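Long-range contact in DNA replication licensing factor MCM related protein (Thermoplasma acidophilum, PDB 4ME3), which is probably part of the replicative MCM helicase, which unwinds DNA with ATP, here represented by its zinc-containing N-terminal domain: residues A[128-134]-A[196-201]. Residues are numbered along the deposited sequence; the frame is centred on the assembly and turned at random.
Sequences GIVRKNT and QKVEIQ
The guanidinium of Arg-131 meets the side-chain amide of Gln-201 at its edge, while one of its faces rests on Ile-129 CG2, 3.8 Å above the plane and displaced toward the rim. The two planar groups stand almost perpendicular, 82° apart, and Arg-131 NE donates to Gln-201 OE1 over 3.1 Å; NE lies in the carbonyl plane of Gln-201, while OE1 is tilted somewhat out of the guanidinium plane. CG of Arg-131, anti to the carbonyl carbon (chi1 -67°), packs on Gln-201 CB, and the bend at chi2 then turns the rest of the chain so that NE meets OE1. Gln-201 NE2 bonds to Pro-213 O, so both ends of this amide are engaged; an alanine in place of Arg-131 would probably leave OE1 without this donor and uncover Ile-129 CG2. At the far end, Thr-134 O lies in the amide plane of Gln-196: NE2 gives it a straight bond (3.1 Å, 171°), and OE1 takes Gly-226 N. Thr-134 OG1 receives Lys-197 N at 2.9 Å, its own N bonding to Lys-197 O. Glu-199 runs alongside Lys-132, OE2 lying 3.8 Å from Lys-132 CD, but its salt bridge is with Arg-215 of the neighbouring strand. On the other side of the sheet, Val-130 fits CG1 against Val-198 CG1 (3.5 Å) and CG2 against Ile-200 CG2, and both Val-130 and Ile-200 also touch Val-234. In the backbone, Glu-199 O accepts Arg-131 N at 2.8 Å and, weakly, Lys-132 N. Two residues thus oppose one, shifting the antiparallel register: a classic beta bulge, here joining strands 123-147 and 191-201 in the OB domain.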
loop_
_atom_site.group_PDB
_atom_site.type_symbol
_atom_site.label_atom_id
_atom_site.label_comp_id
_atom_site.label_asym_id
_atom_site.label_seq_id
_atom_site.Cartn_x
_atom_site.Cartn_y
_atom_site.Cartn_z
ATOM N N GLY A 128 -3.169 -10.465 17.556
ATOM C CA GLY A 128 -2.843 -9.853 18.827
ATOM C C GLY A 128 -3.959 -8.988 19.367
ATOM O O GLY A 128 -5.064 -8.963 18.830
ATOM N N ILE A 129 -3.655 -8.280 20.448
ATOM C CA ILE A 129 -4.603 -7.388 21.090
ATOM C C ILE A 129 -4.108 -5.957 20.929
ATOM O O ILE A 129 -2.939 -5.673 21.173
ATOM C CB ILE A 129 -4.720 -7.713 22.589
ATOM C CG1 ILE A 129 -5.076 -9.189 22.781
ATOM C CG2 ILE A 129 -5.754 -6.806 23.251
ATOM C CD1 ILE A 129 -5.010 -9.656 24.218
ATOM N N VAL A 130 -4.985 -5.052 20.507
ATOM C CA VAL A 130 -4.584 -3.666 20.308
ATOM C C VAL A 130 -4.343 -2.991 21.662
ATOM O O VAL A 130 -5.166 -3.097 22.572
ATOM C CB VAL A 130 -5.639 -2.872 19.510
ATOM C CG1 VAL A 130 -5.241 -1.413 19.405
ATOM C CG2 VAL A 130 -5.829 -3.469 18.122
ATOM N N ARG A 131 -3.204 -2.316 21.794
ATOM C CA ARG A 131 -2.843 -1.661 23.051
ATOM C C ARG A 131 -2.819 -0.141 22.929
ATOM O O ARG A 131 -3.177 0.569 23.868
ATOM C CB ARG A 131 -1.476 -2.151 23.538
ATOM C CG ARG A 131 -1.449 -3.609 23.955
ATOM C CD ARG A 131 -2.584 -3.933 24.916
ATOM N NE ARG A 131 -2.474 -5.285 25.454
ATOM C CZ ARG A 131 -3.407 -5.879 26.191
ATOM N NH1 ARG A 131 -4.538 -5.248 26.477
ATOM N NH2 ARG A 131 -3.212 -7.112 26.635
ATOM N N LYS A 132 -2.386 0.350 21.772
ATOM C CA LYS A 132 -2.263 1.778 21.542
ATOM C C LYS A 132 -2.598 2.108 20.103
ATOM O O LYS A 132 -2.468 1.264 19.221
ATOM C CB LYS A 132 -0.833 2.247 21.817
ATOM C CG LYS A 132 -0.397 2.163 23.264
ATOM C CD LYS A 132 1.005 2.733 23.447
ATOM C CE LYS A 132 0.978 4.209 23.832
ATOM N NZ LYS A 132 0.350 5.082 22.798
ATOM N N ASN A 133 -3.025 3.340 19.869
ATOM C CA ASN A 133 -3.156 3.839 18.510
ATOM C C ASN A 133 -2.849 5.325 18.460
ATOM O O ASN A 133 -2.997 6.035 19.457
ATOM C CB ASN A 133 -4.543 3.536 17.937
ATOM C CG ASN A 133 -5.657 4.236 18.688
ATOM O OD1 ASN A 133 -5.453 5.285 19.295
ATOM N ND2 ASN A 133 -6.848 3.656 18.644
ATOM N N THR A 134 -2.389 5.785 17.307
ATOM C CA THR A 134 -2.146 7.200 17.106
ATOM C C THR A 134 -3.434 7.856 16.649
ATOM O O THR A 134 -4.431 7.185 16.383
ATOM C CB THR A 134 -1.088 7.451 16.019
ATOM O OG1 THR A 134 -1.579 6.984 14.756
ATOM C CG2 THR A 134 0.217 6.746 16.353
ATOM N N GLN A 196 -2.766 5.696 10.229
ATOM C CA GLN A 196 -2.832 5.508 11.665
ATOM C C GLN A 196 -1.870 4.391 12.033
ATOM O O GLN A 196 -1.784 3.391 11.325
ATOM C CB GLN A 196 -4.253 5.135 12.083
ATOM C CG GLN A 196 -4.450 5.001 13.581
ATOM C CD GLN A 196 -5.870 4.638 13.947
ATOM O OE1 GLN A 196 -6.516 3.837 13.267
ATOM N NE2 GLN A 196 -6.370 5.224 15.029
ATOM N N LYS A 197 -1.137 4.568 13.125
ATOM C CA LYS A 197 -0.296 3.492 13.635
ATOM C C LYS A 197 -0.996 2.848 14.815
ATOM O O LYS A 197 -1.567 3.535 15.664
ATOM C CB LYS A 197 1.084 4.002 14.046
ATOM C CG LYS A 197 1.795 4.793 12.966
ATOM C CD LYS A 197 3.262 4.978 13.301
ATOM C CE LYS A 197 3.972 5.811 12.250
ATOM N NZ LYS A 197 5.406 6.025 12.599
ATOM N N VAL A 198 -0.949 1.522 14.853
ATOM C CA VAL A 198 -1.615 0.744 15.877
ATOM C C VAL A 198 -0.643 -0.285 16.436
ATOM O O VAL A 198 -0.103 -1.106 15.695
ATOM C CB VAL A 198 -2.839 0.009 15.295
ATOM C CG1 VAL A 198 -3.559 -0.781 16.368
ATOM C CG2 VAL A 198 -3.790 1.009 14.632
ATOM N N GLU A 199 -0.408 -0.236 17.740
ATOM C CA GLU A 199 0.460 -1.223 18.373
ATOM C C GLU A 199 -0.364 -2.364 18.937
ATOM O O GLU A 199 -1.301 -2.139 19.696
ATOM C CB GLU A 199 1.290 -0.588 19.489
ATOM C CG GLU A 199 2.169 -1.594 20.211
ATOM C CD GLU A 199 3.036 -0.958 21.274
ATOM O OE1 GLU A 199 4.261 -0.854 21.054
ATOM O OE2 GLU A 199 2.494 -0.571 22.330
ATOM N N ILE A 200 -0.020 -3.592 18.559
ATOM C CA ILE A 200 -0.677 -4.765 19.119
ATOM C C ILE A 200 0.302 -5.581 19.960
ATOM O O ILE A 200 1.514 -5.478 19.798
ATOM C CB ILE A 200 -1.295 -5.668 18.031
ATOM C CG1 ILE A 200 -0.218 -6.230 17.103
ATOM C CG2 ILE A 200 -2.333 -4.894 17.226
ATOM C CD1 ILE A 200 -0.718 -7.360 16.221
ATOM N N GLN A 201 -0.242 -6.395 20.852
ATOM C CA GLN A 201 0.571 -7.223 21.731
ATOM C C GLN A 201 0.083 -8.661 21.692
ATOM O O GLN A 201 -1.098 -8.918 21.465
ATOM C CB GLN A 201 0.495 -6.693 23.163
ATOM C CG GLN A 201 1.435 -7.392 24.123
ATOM C CD GLN A 201 1.408 -6.779 25.506
ATOM O OE1 GLN A 201 0.400 -6.208 25.924
ATOM N NE2 GLN A 201 2.524 -6.886 26.223
#